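Local structure of capsid polyprotein VP90 (Turkey astrovirus 2, 3TS3) at residues R25-E30 with T113-Q118; D81-G86 with E163-F168; G86-Q91 with Q100-L105; Q107-Y112 with P142-G147. The protein is a capsid polyprotein that probably self-assembles into an icosahedral T=3 immature particle, this chain being its projecting spike domain. One frame throughout, in Å; residues are numbered along the deposited sequence. Where two conformers were deposited one is given.

Contact 1: R25-E30 with T113-Q118. With SO4 (sulfate ion), chain I.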
loop_
_atom_site.group_PDB
_atom_site.type_symbol
_atom_site.label_atom_id
_atom_site.label_comp_id
_atom_site.label_asym_id
_atom_site.label_seq_id
_atom_site.Cartn_x
_atom_site.Cartn_y
_atom_site.Cartn_z
ATOM N N ARG C 25 -11.865 20.678 2.828
ATOM C CA ARG C 25 -12.478 19.359 2.842
ATOM C C ARG C 25 -12.588 18.790 1.438
ATOM O O ARG C 25 -12.916 19.501 0.503
ATOM C CB ARG C 25 -13.876 19.417 3.462
ATOM C CG ARG C 25 -14.589 18.073 3.482
ATOM C CD ARG C 25 -15.933 18.136 4.199
ATOM N NE ARG C 25 -16.690 16.914 3.965
ATOM C CZ ARG C 25 -17.620 16.769 3.031
ATOM N NH1 ARG C 25 -17.937 17.779 2.243
ATOM N NH2 ARG C 25 -18.234 15.610 2.884
ATOM N N VAL C 26 -12.313 17.502 1.315
ATOM C CA VAL C 26 -12.529 16.788 0.074
ATOM C C VAL C 26 -13.644 15.803 0.386
ATOM O O VAL C 26 -13.517 14.991 1.275
ATOM C CB VAL C 26 -11.259 16.051 -0.383
ATOM C CG1 VAL C 26 -11.545 15.184 -1.609
ATOM C CG2 VAL C 26 -10.171 17.057 -0.705
ATOM N N SER C 27 -14.747 15.886 -0.338
ATOM C CA SER C 27 -15.880 15.022 -0.038
ATOM C C SER C 27 -15.589 13.553 -0.291
ATOM O O SER C 27 -14.880 13.214 -1.218
ATOM C CB SER C 27 -17.115 15.431 -0.834
ATOM O OG SER C 27 -18.168 14.523 -0.587
ATOM N N THR C 28 -16.184 12.699 0.533
ATOM C CA THR C 28 -16.008 11.255 0.430
ATOM C C THR C 28 -17.079 10.576 -0.426
ATOM O O THR C 28 -17.178 9.367 -0.439
ATOM C CB THR C 28 -15.929 10.565 1.807
ATOM O OG1 THR C 28 -17.107 10.845 2.570
ATOM C CG2 THR C 28 -14.705 11.041 2.568
ATOM N N THR C 29 -17.880 11.367 -1.132
ATOM C CA THR C 29 -18.898 10.802 -2.005
ATOM C C THR C 29 -18.320 9.982 -3.146
ATOM O O THR C 29 -18.863 8.943 -3.488
ATOM C CB THR C 29 -19.767 11.878 -2.646
ATOM O OG1 THR C 29 -20.418 12.632 -1.632
ATOM C CG2 THR C 29 -20.818 11.229 -3.519
ATOM N N GLU C 30 -17.243 10.466 -3.752
ATOM C CA GLU C 30 -16.629 9.762 -4.870
ATOM C C GLU C 30 -15.769 8.578 -4.476
ATOM O O GLU C 30 -15.100 8.580 -3.449
ATOM C CB GLU C 30 -15.725 10.664 -5.723
ATOM C CG GLU C 30 -16.138 12.085 -5.957
ATOM C CD GLU C 30 -14.919 12.947 -6.288
ATOM O OE1 GLU C 30 -14.040 12.479 -7.050
ATOM O OE2 GLU C 30 -14.820 14.075 -5.767
ATOM N N THR C 113 -22.056 12.257 8.877
ATOM C CA THR C 113 -22.396 13.158 7.788
ATOM C C THR C 113 -21.553 12.901 6.525
ATOM O O THR C 113 -21.987 13.196 5.428
ATOM C CB THR C 113 -22.419 14.634 8.211
ATOM O OG1 THR C 113 -21.087 15.111 8.365
ATOM C CG2 THR C 113 -23.172 14.787 9.517
ATOM N N GLU C 114 -20.355 12.339 6.681
ATOM C CA GLU C 114 -19.554 12.000 5.508
ATOM C C GLU C 114 -20.265 10.895 4.742
ATOM O O GLU C 114 -20.668 9.903 5.323
ATOM C CB GLU C 114 -18.162 11.501 5.913
ATOM C CG GLU C 114 -17.187 12.571 6.326
ATOM C CD GLU C 114 -16.709 13.434 5.173
ATOM O OE1 GLU C 114 -16.990 13.108 4.002
ATOM O OE2 GLU C 114 -16.037 14.433 5.462
ATOM N N PRO C 115 -20.361 11.038 3.429
ATOM C CA PRO C 115 -21.076 10.060 2.610
ATOM C C PRO C 115 -20.467 8.665 2.722
ATOM O O PRO C 115 -21.191 7.686 2.706
ATOM C CB PRO C 115 -20.911 10.618 1.202
ATOM C CG PRO C 115 -20.868 12.092 1.413
ATOM C CD PRO C 115 -20.108 12.287 2.691
ATOM N N ALA C 116 -19.152 8.587 2.852
ATOM C CA ALA C 116 -18.476 7.296 2.959
ATOM C C ALA C 116 -18.864 6.502 4.199
ATOM O O ALA C 116 -18.852 5.285 4.185
ATOM C CB ALA C 116 -16.961 7.450 2.881
ATOM N N ILE C 117 -19.181 7.198 5.281
ATOM C CA ILE C 117 -19.392 6.523 6.545
ATOM C C ILE C 117 -20.850 6.220 6.817
ATOM O O ILE C 117 -21.689 7.097 6.789
ATOM C CB ILE C 117 -18.828 7.335 7.728
ATOM C CG1 ILE C 117 -17.390 7.773 7.453
ATOM C CG2 ILE C 117 -18.941 6.530 9.022
ATOM C CD1 ILE C 117 -16.854 8.720 8.500
ATOM N N GLN C 118 -21.116 4.961 7.120
ATOM C CA GLN C 118 -22.466 4.506 7.409
ATOM C C GLN C 118 -22.505 3.833 8.775
ATOM O O GLN C 118 -21.474 3.586 9.378
ATOM C CB GLN C 118 -22.986 3.556 6.328
ATOM C CG GLN C 118 -22.902 4.111 4.917
ATOM C CD GLN C 118 -23.901 5.221 4.637
ATOM O OE1 GLN C 118 -24.831 5.443 5.395
ATOM N NE2 GLN C 118 -23.714 5.907 3.529
HETATM S S SO4 I . -20.954 16.378 0.419
HETATM O O1 SO4 I . -22.401 16.610 0.411
HETATM O O2 SO4 I . -20.601 15.547 1.562
HETATM O O3 SO4 I . -20.584 15.712 -0.826
HETATM O O4 SO4 I . -20.256 17.660 0.494
HETATM O O HOH W 1 -13.612 14.590 4.057
#
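T28 lies against E114, P115 and A116, and its hydroxyl is used twice across the contact. T28 OG1 donates to E114 OE1 at 2.7 Å. It also accepts from the backbone A116 N at 3.1 Å. A chi1 of 58° sets this hydroxyl between the backbone N and the carbonyl carbon of T28. Packing here is tight: T28 CB and A116 CB are 3.5 Å apart.

E114 bends at its second torsion (-71°), which carries the carboxylate to R25 and T28. R25 comes from the opposite direction as an extended chain and grips the carboxylate side-on. R25 NE bonds to E114 OE2 at 3.0 Å, nearly in the guanidinium plane, in a salt bridge. R25 NH2 reaches E114 OE1 at 3.0 Å. The two flat groups are 39° apart, and both nitrogens meet the oxygens from above the carboxylate plane. R25 NH2 and T28 OG1 approach E114 OE1 from opposite faces.

P115 CD sits at the guanidinium edge, and P115 CG touches T29 OG1 at 3.1 Å. A sulfate, probably from the crystallisation liquor, accepts from S27 OG and weakly from T29 OG1. S27 OG also accepts from T29 N, forming an ST turn. The loop before strand 34-37 packs here on the type I beta turn E114-I117, which leads into strand 117-119. F34 packs on T28 and A116.

The guanidinium and the hydroxyl would favour an ionised E114. R25 NH2 serves both E114 OE1 and sulfate O2, while NH1 bonds to sulfate O4. The R25 charge is thus probably shared between carboxylate and sulfate.

Contact 2: D81-G86 with E163-F168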
loop_
_atom_site.group_PDB
_atom_site.type_symbol
_atom_site.label_atom_id
_atom_site.label_comp_id
_atom_site.label_asym_id
_atom_site.label_seq_id
_atom_site.Cartn_x
_atom_site.Cartn_y
_atom_site.Cartn_z
ATOM N N ASP C 81 -7.044 -6.719 11.612
ATOM C CA ASP C 81 -6.929 -5.486 12.376
ATOM C C ASP C 81 -5.885 -4.587 11.713
ATOM O O ASP C 81 -4.756 -4.990 11.530
ATOM C CB ASP C 81 -6.483 -5.849 13.798
ATOM C CG ASP C 81 -6.213 -4.640 14.669
ATOM O OD1 ASP C 81 -6.729 -3.559 14.386
ATOM O OD2 ASP C 81 -5.486 -4.809 15.659
ATOM N N VAL C 82 -6.282 -3.381 11.316
ATOM C CA VAL C 82 -5.348 -2.449 10.697
ATOM C C VAL C 82 -5.031 -1.262 11.604
ATOM O O VAL C 82 -4.451 -0.292 11.175
ATOM C CB VAL C 82 -5.836 -1.973 9.312
ATOM C CG1 VAL C 82 -5.836 -3.135 8.332
ATOM C CG2 VAL C 82 -7.217 -1.338 9.416
ATOM N N THR C 83 -5.401 -1.368 12.871
ATOM C CA THR C 83 -5.234 -0.248 13.784
ATOM C C THR C 83 -3.800 0.221 14.022
ATOM O O THR C 83 -3.534 1.410 14.024
ATOM C CB THR C 83 -5.830 -0.594 15.164
ATOM O OG1 THR C 83 -7.135 -1.156 14.995
ATOM C CG2 THR C 83 -5.923 0.640 16.034
ATOM N N GLN C 84 -2.882 -0.699 14.270
ATOM C CA GLN C 84 -1.524 -0.280 14.578
ATOM C C GLN C 84 -0.755 0.411 13.446
ATOM O O GLN C 84 -0.140 1.442 13.660
ATOM C CB GLN C 84 -0.702 -1.458 15.118
ATOM C CG GLN C 84 0.696 -1.049 15.582
ATOM C CD GLN C 84 1.388 -2.116 16.390
ATOM O OE1 GLN C 84 1.317 -3.287 16.076
ATOM N NE2 GLN C 84 2.074 -1.701 17.433
ATOM N N THR C 85 -0.762 -0.189 12.260
ATOM C CA THR C 85 0.039 0.334 11.156
ATOM C C THR C 85 -0.716 1.080 10.054
ATOM O O THR C 85 -0.108 1.675 9.184
ATOM C CB THR C 85 0.869 -0.786 10.512
ATOM O OG1 THR C 85 0.022 -1.638 9.737
ATOM C CG2 THR C 85 1.548 -1.607 11.590
ATOM N N GLY C 86 -2.035 1.046 10.114
ATOM C CA GLY C 86 -2.832 1.630 9.057
ATOM C C GLY C 86 -2.694 3.126 8.847
ATOM O O GLY C 86 -2.576 3.894 9.782
ATOM N N GLU C 163 -11.966 0.056 20.037
ATOM C CA GLU C 163 -11.288 1.087 19.225
ATOM C C GLU C 163 -10.377 0.509 18.187
ATOM O O GLU C 163 -9.287 1.004 17.940
ATOM C CB GLU C 163 -10.561 2.101 20.122
ATOM C CG GLU C 163 -11.500 2.798 21.087
ATOM C CD GLU C 163 -10.870 3.973 21.799
ATOM O OE1 GLU C 163 -9.871 4.530 21.298
ATOM O OE2 GLU C 163 -11.400 4.354 22.863
ATOM N N LYS C 164 -10.860 -0.530 17.521
ATOM C CA LYS C 164 -10.091 -1.194 16.478
ATOM C C LYS C 164 -10.695 -0.988 15.097
ATOM O O LYS C 164 -11.899 -1.057 14.922
ATOM C CB LYS C 164 -9.983 -2.699 16.749
ATOM C CG LYS C 164 -8.975 -3.092 17.816
ATOM C CD LYS C 164 -8.745 -4.589 17.758
ATOM C CE LYS C 164 -7.833 -5.058 18.860
ATOM N NZ LYS C 164 -7.673 -6.529 18.821
ATOM N N TYR C 165 -9.834 -0.744 14.120
ATOM C CA TYR C 165 -10.268 -0.637 12.738
ATOM C C TYR C 165 -10.146 -2.034 12.154
ATOM O O TYR C 165 -9.075 -2.617 12.132
ATOM C CB TYR C 165 -9.369 0.320 11.959
ATOM C CG TYR C 165 -9.514 1.775 12.333
ATOM C CD1 TYR C 165 -8.806 2.318 13.389
ATOM C CD2 TYR C 165 -10.342 2.604 11.610
ATOM C CE1 TYR C 165 -8.938 3.644 13.715
ATOM C CE2 TYR C 165 -10.479 3.912 11.927
ATOM C CZ TYR C 165 -9.766 4.432 12.979
ATOM O OH TYR C 165 -9.910 5.746 13.286
ATOM N N ILE C 166 -11.271 -2.567 11.703
ATOM C CA ILE C 166 -11.318 -3.927 11.227
ATOM C C ILE C 166 -11.547 -3.967 9.733
ATOM O O ILE C 166 -12.542 -3.471 9.247
ATOM C CB ILE C 166 -12.471 -4.682 11.907
ATOM C CG1 ILE C 166 -12.299 -4.640 13.425
ATOM C CG2 ILE C 166 -12.563 -6.103 11.393
ATOM C CD1 ILE C 166 -11.045 -5.329 13.905
ATOM N N LEU C 167 -10.623 -4.580 9.011
ATOM C CA LEU C 167 -10.770 -4.700 7.574
ATOM C C LEU C 167 -11.327 -6.088 7.278
ATOM O O LEU C 167 -10.723 -7.082 7.621
ATOM C CB LEU C 167 -9.413 -4.509 6.899
ATOM C CG LEU C 167 -9.382 -4.657 5.379
ATOM C CD1 LEU C 167 -10.217 -3.598 4.688
ATOM C CD2 LEU C 167 -7.954 -4.638 4.884
ATOM N N PHE C 168 -12.500 -6.134 6.658
ATOM C CA PHE C 168 -13.199 -7.389 6.425
ATOM C C PHE C 168 -13.327 -7.659 4.934
ATOM O O PHE C 168 -13.871 -6.856 4.205
ATOM C CB PHE C 168 -14.584 -7.310 7.082
ATOM C CG PHE C 168 -15.483 -8.470 6.767
ATOM C CD1 PHE C 168 -15.216 -9.713 7.279
ATOM C CD2 PHE C 168 -16.607 -8.307 5.982
ATOM C CE1 PHE C 168 -16.033 -10.773 7.011
ATOM C CE2 PHE C 168 -17.425 -9.375 5.706
ATOM C CZ PHE C 168 -17.136 -10.603 6.216
#
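T83 OG1 takes part in two hydrogen bonds. It accepts from the backbone Y165 N across the contact at 2.9 Å, and it donates to D81 OD1 in a short bond of 2.5 Å. D81 OD1 takes the hydroxyl on its syn lone pair. The same oxygen accepts from T83 N at 3.0 Å, this time from 54° above the carboxylate plane. With chi1 at 175° the D81 carboxylate swings forward along the chain, which brings OD1 to the N-H and hydroxyl of T83.

The other oxygen, OD2, lies nearest K164. The two side chains cross at about a right angle, with D81 OD2 3.9 Å from K164 CD. The K164 NZ is near but too distant for a salt bridge.

V82 N donates to Y165 O at 3.0 Å. V82 then packs with its two methyls: CG2 lies 3.7 Å from Y165 CB, and CG1 lies 4.1 Å from L167 CB. L156 of strand 153-159 also covers V82.

D81 and I166 are an antiparallel non-hydrogen-bonded pair between strands 76-81 and 164-171. Just beyond this pair the first strand ends, and D81 turns the chain away in an Asx turn.

Contact 3: G86-Q91 with Q100-L105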
loop_
_atom_site.group_PDB
_atom_site.type_symbol
_atom_site.label_atom_id
_atom_site.label_comp_id
_atom_site.label_asym_id
_atom_site.label_seq_id
_atom_site.Cartn_x
_atom_site.Cartn_y
_atom_site.Cartn_z
ATOM N N GLY C 86 -2.035 1.046 10.114
ATOM C CA GLY C 86 -2.832 1.630 9.057
ATOM C C GLY C 86 -2.694 3.126 8.847
ATOM O O GLY C 86 -2.576 3.894 9.782
ATOM N N VAL C 87 -2.710 3.524 7.582
ATOM C CA VAL C 87 -2.671 4.934 7.218
ATOM C C VAL C 87 -3.606 5.154 6.041
ATOM O O VAL C 87 -3.925 4.216 5.329
ATOM C CB VAL C 87 -1.253 5.401 6.818
ATOM C CG1 VAL C 87 -0.283 5.251 7.979
ATOM C CG2 VAL C 87 -0.762 4.653 5.587
ATOM N N LEU C 88 -4.048 6.390 5.847
ATOM C CA LEU C 88 -4.821 6.712 4.659
ATOM C C LEU C 88 -4.028 7.638 3.758
ATOM O O LEU C 88 -3.540 8.660 4.212
ATOM C CB LEU C 88 -6.142 7.405 5.001
ATOM C CG LEU C 88 -7.219 6.685 5.809
ATOM C CD1 LEU C 88 -8.515 7.499 5.778
ATOM C CD2 LEU C 88 -7.458 5.272 5.275
ATOM N N PHE C 89 -3.915 7.255 2.491
ATOM C CA PHE C 89 -3.353 8.115 1.461
ATOM C C PHE C 89 -4.519 8.860 0.842
ATOM O O PHE C 89 -5.587 8.307 0.672
ATOM C CB PHE C 89 -2.687 7.317 0.336
ATOM C CG PHE C 89 -1.306 6.806 0.654
ATOM C CD1 PHE C 89 -1.140 5.621 1.327
ATOM C CD2 PHE C 89 -0.184 7.491 0.236
ATOM C CE1 PHE C 89 0.108 5.136 1.598
ATOM C CE2 PHE C 89 1.075 7.019 0.513
ATOM C CZ PHE C 89 1.225 5.834 1.184
ATOM N N GLY C 90 -4.289 10.116 0.503
ATOM C CA GLY C 90 -5.275 10.931 -0.175
ATOM C C GLY C 90 -5.379 10.661 -1.663
ATOM O O GLY C 90 -4.476 10.111 -2.264
ATOM N N GLN C 91 -6.467 11.139 -2.252
ATOM C CA GLN C 91 -6.762 10.968 -3.660
ATOM C C GLN C 91 -5.537 11.474 -4.414
ATOM O O GLN C 91 -4.974 12.480 -4.051
ATOM C CB GLN C 91 -7.969 11.862 -3.974
ATOM C CG GLN C 91 -8.494 11.797 -5.397
ATOM C CD GLN C 91 -9.568 12.835 -5.658
ATOM O OE1 GLN C 91 -9.618 13.864 -5.002
ATOM N NE2 GLN C 91 -10.421 12.561 -6.625
ATOM N N GLN C 100 -3.817 10.724 6.991
ATOM C CA GLN C 100 -4.299 10.261 8.290
ATOM C C GLN C 100 -3.547 9.031 8.723
ATOM O O GLN C 100 -3.113 8.245 7.911
ATOM C CB GLN C 100 -5.788 9.871 8.291
ATOM C CG GLN C 100 -6.745 10.872 7.710
ATOM C CD GLN C 100 -7.143 11.968 8.675
ATOM O OE1 GLN C 100 -6.725 12.000 9.828
ATOM N NE2 GLN C 100 -7.971 12.874 8.195
ATOM N N THR C 101 -3.423 8.873 10.033
ATOM C CA THR C 101 -3.055 7.612 10.630
ATOM C C THR C 101 -4.368 7.097 11.195
ATOM O O THR C 101 -5.353 7.807 11.210
ATOM C CB THR C 101 -2.053 7.741 11.762
ATOM O OG1 THR C 101 -2.592 8.584 12.776
ATOM C CG2 THR C 101 -0.752 8.329 11.262
ATOM N N MET C 102 -4.390 5.861 11.656
ATOM C CA MET C 102 -5.604 5.349 12.267
ATOM C C MET C 102 -5.916 6.172 13.516
ATOM O O MET C 102 -7.061 6.406 13.840
ATOM C CB MET C 102 -5.506 3.855 12.574
ATOM C CG MET C 102 -5.512 2.944 11.328
ATOM S SD MET C 102 -6.924 3.174 10.197
ATOM C CE MET C 102 -6.169 4.257 8.967
ATOM N N LYS C 103 -4.882 6.607 14.221
ATOM C CA LYS C 103 -5.116 7.429 15.401
ATOM C C LYS C 103 -5.777 8.772 15.088
ATOM O O LYS C 103 -6.759 9.137 15.703
ATOM C CB LYS C 103 -3.792 7.683 16.124
ATOM C CG LYS C 103 -3.916 8.597 17.324
ATOM C CD LYS C 103 -2.566 9.004 17.870
ATOM C CE LYS C 103 -1.852 7.843 18.505
ATOM N NZ LYS C 103 -0.663 8.357 19.237
ATOM N N THR C 104 -5.240 9.503 14.122
ATOM C CA THR C 104 -5.840 10.778 13.727
ATOM C C THR C 104 -7.242 10.591 13.128
ATOM O O THR C 104 -8.115 11.434 13.263
ATOM C CB THR C 104 -4.937 11.627 12.807
ATOM O OG1 THR C 104 -4.815 10.999 11.536
ATOM C CG2 THR C 104 -3.555 11.824 13.418
ATOM N N LEU C 105 -7.443 9.462 12.471
ATOM C CA LEU C 105 -8.713 9.174 11.824
ATOM C C LEU C 105 -9.844 9.059 12.846
ATOM O O LEU C 105 -11.003 9.194 12.506
ATOM C CB LEU C 105 -8.610 7.922 10.959
ATOM C CG LEU C 105 -9.779 7.637 10.008
ATOM C CD1 LEU C 105 -10.051 8.792 9.052
ATOM C CD2 LEU C 105 -9.494 6.359 9.251
#
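The flat amide of Q100 turns away from L88 through a bend at the second torsion (-82°). Of the side chain only CB meets L88, 4.1 Å from L88 CB. Q100 OE1 accepts from T104 OG1 at 2.8 Å, in the carbonyl plane and on a lone pair. T14 OG1 is a second partner of OE1, and Q100 NE2 bonds to F17 O. The H108 ring packs against the NE2 end. These bonds fix the rotation of a buried amide.

The backbones pair as two antiparallel strands. L88 and Q100 form a hydrogen-bonded pair, with L88 N donating to Q100 O at 2.9 Å. The return bond from Q100 N to L88 O is weak. V87 and T101 are the neighbouring non-hydrogen-bonded pair. Beyond them the last bond, from M102 N to G86 O, is weak too.

M102 curls back over G86 through two successive bends. Its CG is 3.5 Å from G86 O, and its CE lies 4.0 Å from L88 CD2. L105 meets L88 at about a right angle, with L105 CD2 3.8 Å from L88 CD1.

T101 is the N-cap of the short helix. T101 OG1 accepts from T104 N at 3.1 Å, and T104 OG1 accepts from T101 N, forming a capping box.

The contact joins the hairpin of strands 87-90 and 98-101 to the weakly bonded helix 102-105. Strand 34-37 pairs with the other edge of strand 87-90. Y165 of strand 164-171 covers M102 and L105, and F89 of the second subunit packs on V87.

Contact 4: Q107-Y112 with P142-G147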
loop_
_atom_site.group_PDB
_atom_site.type_symbol
_atom_site.label_atom_id
_atom_site.label_comp_id
_atom_site.label_asym_id
_atom_site.label_seq_id
_atom_site.Cartn_x
_atom_site.Cartn_y
_atom_site.Cartn_z
ATOM N N GLN C 107 -10.653 11.092 14.870
ATOM C CA GLN C 107 -11.300 12.395 14.898
ATOM C C GLN C 107 -12.481 12.469 13.940
ATOM O O GLN C 107 -13.353 13.310 14.084
ATOM C CB GLN C 107 -10.308 13.500 14.567
ATOM C CG GLN C 107 -9.206 13.653 15.573
ATOM C CD GLN C 107 -8.032 14.447 15.036
ATOM O OE1 GLN C 107 -8.206 15.467 14.378
ATOM N NE2 GLN C 107 -6.833 13.979 15.327
ATOM N N HIS C 108 -12.456 11.626 12.921
ATOM C CA HIS C 108 -13.451 11.692 11.858
ATOM C C HIS C 108 -14.268 10.429 11.603
ATOM O O HIS C 108 -15.219 10.460 10.836
ATOM C CB HIS C 108 -12.736 12.083 10.566
ATOM C CG HIS C 108 -11.764 13.204 10.748
ATOM N ND1 HIS C 108 -12.161 14.514 10.893
ATOM C CD2 HIS C 108 -10.413 13.206 10.844
ATOM C CE1 HIS C 108 -11.094 15.276 11.060
ATOM N NE2 HIS C 108 -10.023 14.507 11.034
ATOM N N ILE C 109 -13.879 9.327 12.223
ATOM C CA ILE C 109 -14.469 8.027 11.930
ATOM C C ILE C 109 -15.955 7.953 12.269
ATOM O O ILE C 109 -16.688 7.198 11.660
ATOM C CB ILE C 109 -13.640 6.855 12.519
ATOM C CG1 ILE C 109 -14.056 5.523 11.894
ATOM C CG2 ILE C 109 -13.722 6.820 14.038
ATOM C CD1 ILE C 109 -13.818 5.435 10.409
ATOM N N LYS C 110 -16.377 8.759 13.230
ATOM C CA LYS C 110 -17.771 8.791 13.642
ATOM C C LYS C 110 -18.524 9.977 13.047
ATOM O O LYS C 110 -19.576 10.350 13.537
ATOM C CB LYS C 110 -17.900 8.769 15.166
ATOM C CG LYS C 110 -17.308 7.533 15.808
ATOM C CD LYS C 110 -17.575 7.544 17.293
ATOM C CE LYS C 110 -16.766 6.497 18.014
ATOM N NZ LYS C 110 -17.006 6.571 19.492
ATOM N N ASP C 111 -17.973 10.566 11.992
ATOM C CA ASP C 111 -18.631 11.669 11.311
ATOM C C ASP C 111 -19.580 11.103 10.269
ATOM O O ASP C 111 -19.249 11.009 9.101
ATOM C CB ASP C 111 -17.618 12.587 10.636
ATOM C CG ASP C 111 -18.275 13.786 10.009
ATOM O OD1 ASP C 111 -19.500 13.916 10.181
ATOM O OD2 ASP C 111 -17.583 14.572 9.342
ATOM N N TYR C 112 -20.772 10.758 10.730
ATOM C CA TYR C 112 -21.795 10.098 9.926
ATOM C C TYR C 112 -22.326 10.967 8.800
ATOM O O TYR C 112 -22.962 10.481 7.883
ATOM C CB TYR C 112 -22.901 9.529 10.811
ATOM C CG TYR C 112 -22.383 8.448 11.738
ATOM C CD1 TYR C 112 -22.000 7.215 11.245
ATOM C CD2 TYR C 112 -22.261 8.670 13.099
ATOM C CE1 TYR C 112 -21.520 6.240 12.076
ATOM C CE2 TYR C 112 -21.786 7.699 13.936
ATOM C CZ TYR C 112 -21.413 6.486 13.423
ATOM O OH TYR C 112 -20.935 5.515 14.263
ATOM N N PRO C 142 -19.190 2.461 12.888
ATOM C CA PRO C 142 -18.915 2.978 11.551
ATOM C C PRO C 142 -18.564 1.858 10.581
ATOM O O PRO C 142 -17.841 0.949 10.943
ATOM C CB PRO C 142 -17.693 3.865 11.775
ATOM C CG PRO C 142 -17.860 4.381 13.171
ATOM C CD PRO C 142 -18.514 3.248 13.938
ATOM N N VAL C 143 -19.105 1.930 9.372
ATOM C CA VAL C 143 -18.744 1.009 8.312
ATOM C C VAL C 143 -18.492 1.777 7.019
ATOM O O VAL C 143 -19.186 2.738 6.719
ATOM C CB VAL C 143 -19.778 -0.125 8.117
ATOM C CG1 VAL C 143 -21.145 0.416 7.760
ATOM C CG2 VAL C 143 -19.294 -1.107 7.070
ATOM N N ILE C 144 -17.466 1.369 6.286
ATOM C CA ILE C 144 -17.128 2.030 5.037
ATOM C C ILE C 144 -16.986 1.030 3.897
ATOM O O ILE C 144 -16.276 0.053 4.017
ATOM C CB ILE C 144 -15.822 2.842 5.165
ATOM C CG1 ILE C 144 -15.968 3.931 6.230
ATOM C CG2 ILE C 144 -15.426 3.444 3.822
ATOM C CD1 ILE C 144 -14.651 4.577 6.631
ATOM N N SER C 145 -17.658 1.307 2.787
ATOM C CA SER C 145 -17.553 0.493 1.584
ATOM C C SER C 145 -16.210 0.748 0.905
ATOM O O SER C 145 -15.871 1.880 0.625
ATOM C CB SER C 145 -18.700 0.877 0.649
ATOM O OG SER C 145 -18.485 0.427 -0.666
ATOM N N MET C 146 -15.457 -0.313 0.638
ATOM C CA MET C 146 -14.131 -0.316 0.110
ATOM C C MET C 146 -14.071 -1.313 -0.999
ATOM O O MET C 146 -14.839 -2.240 -1.097
ATOM C CB MET C 146 -13.086 -0.681 1.178
ATOM C CG MET C 146 -13.142 0.135 2.476
ATOM S SD MET C 146 -12.565 1.835 2.276
ATOM C CE MET C 146 -10.814 1.611 1.955
ATOM N N GLY C 147 -13.007 -1.266 -1.748
ATOM C CA GLY C 147 -12.659 -2.286 -2.711
ATOM C C GLY C 147 -11.166 -2.379 -2.879
ATOM O O GLY C 147 -10.460 -1.384 -2.740
#
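I109 and P142 meet at about a right angle. I109 CG1 lies 4.0 Å from P142 CB. The same branch runs on to I144, where I109 CD1 and I144 CD1 touch at 4.0 Å, the two side chains slanting past each other. I109 CG1 stands anti to the backbone N (chi1 -165°), and this aims the branch at the strand.

P142 is the residue most covered here. Its ring takes I109 over CB and CG, and Y112 over CG and CD. Y112 OH lies 3.3 Å from P142 CD, and Y112 CZ lies 4.1 Å from P142 CG. The tyrosine ring is tilted against the proline. The K110 carbonyl carbon lies over one face of the ring, near its rim. K110 adds only its CG, 4.1 Å from P142 CG.

H108 to D111 form a type I beta turn, with D111 N bonded to H108 O, and D111 is the centre of an inverse gamma turn. The loop follows helix 102-105 and packs on the start of strand 142-148. That strand belongs to the large antiparallel sheet, where it pairs with strands 117-119, 153-159 and 187-189.

No hydrogen bond crosses the contact. I109 O is 3.4 Å from P142 CG, and it is buried without a polar partner in the model. Y112 OH makes a weak hydrogen bond to G140 O, and its ring has a cation-pi partner in K119. Y158 of strand 153-159 packs on both I109 and P142, and F34 and F17 lie against I144.

How the contacts relate
Contact 1 opens first, at residues 25-30. Contact 2 opens next, at 81-86. Contact 3 follows from G86, which it shares with contact 2, and closes a short hairpin loop at 100-105. Contact 4 opens at 107-112. Contact 1 then closes at 113-118, contact 4 at 142-147 and contact 2 at 163-168. Contact 3 is thus nested inside contacts 1 and 2, and contact 4 inside contact 2. Contact 1 crosses both 2 and 4, while 3 and 4 run in series. All four reach the same antiparallel sheet. Neighbouring strands 117-119 and 142-148 link contacts 1 and 4. Y165 touches both M102 and I109, joining contact 2 to contacts 3 and 4.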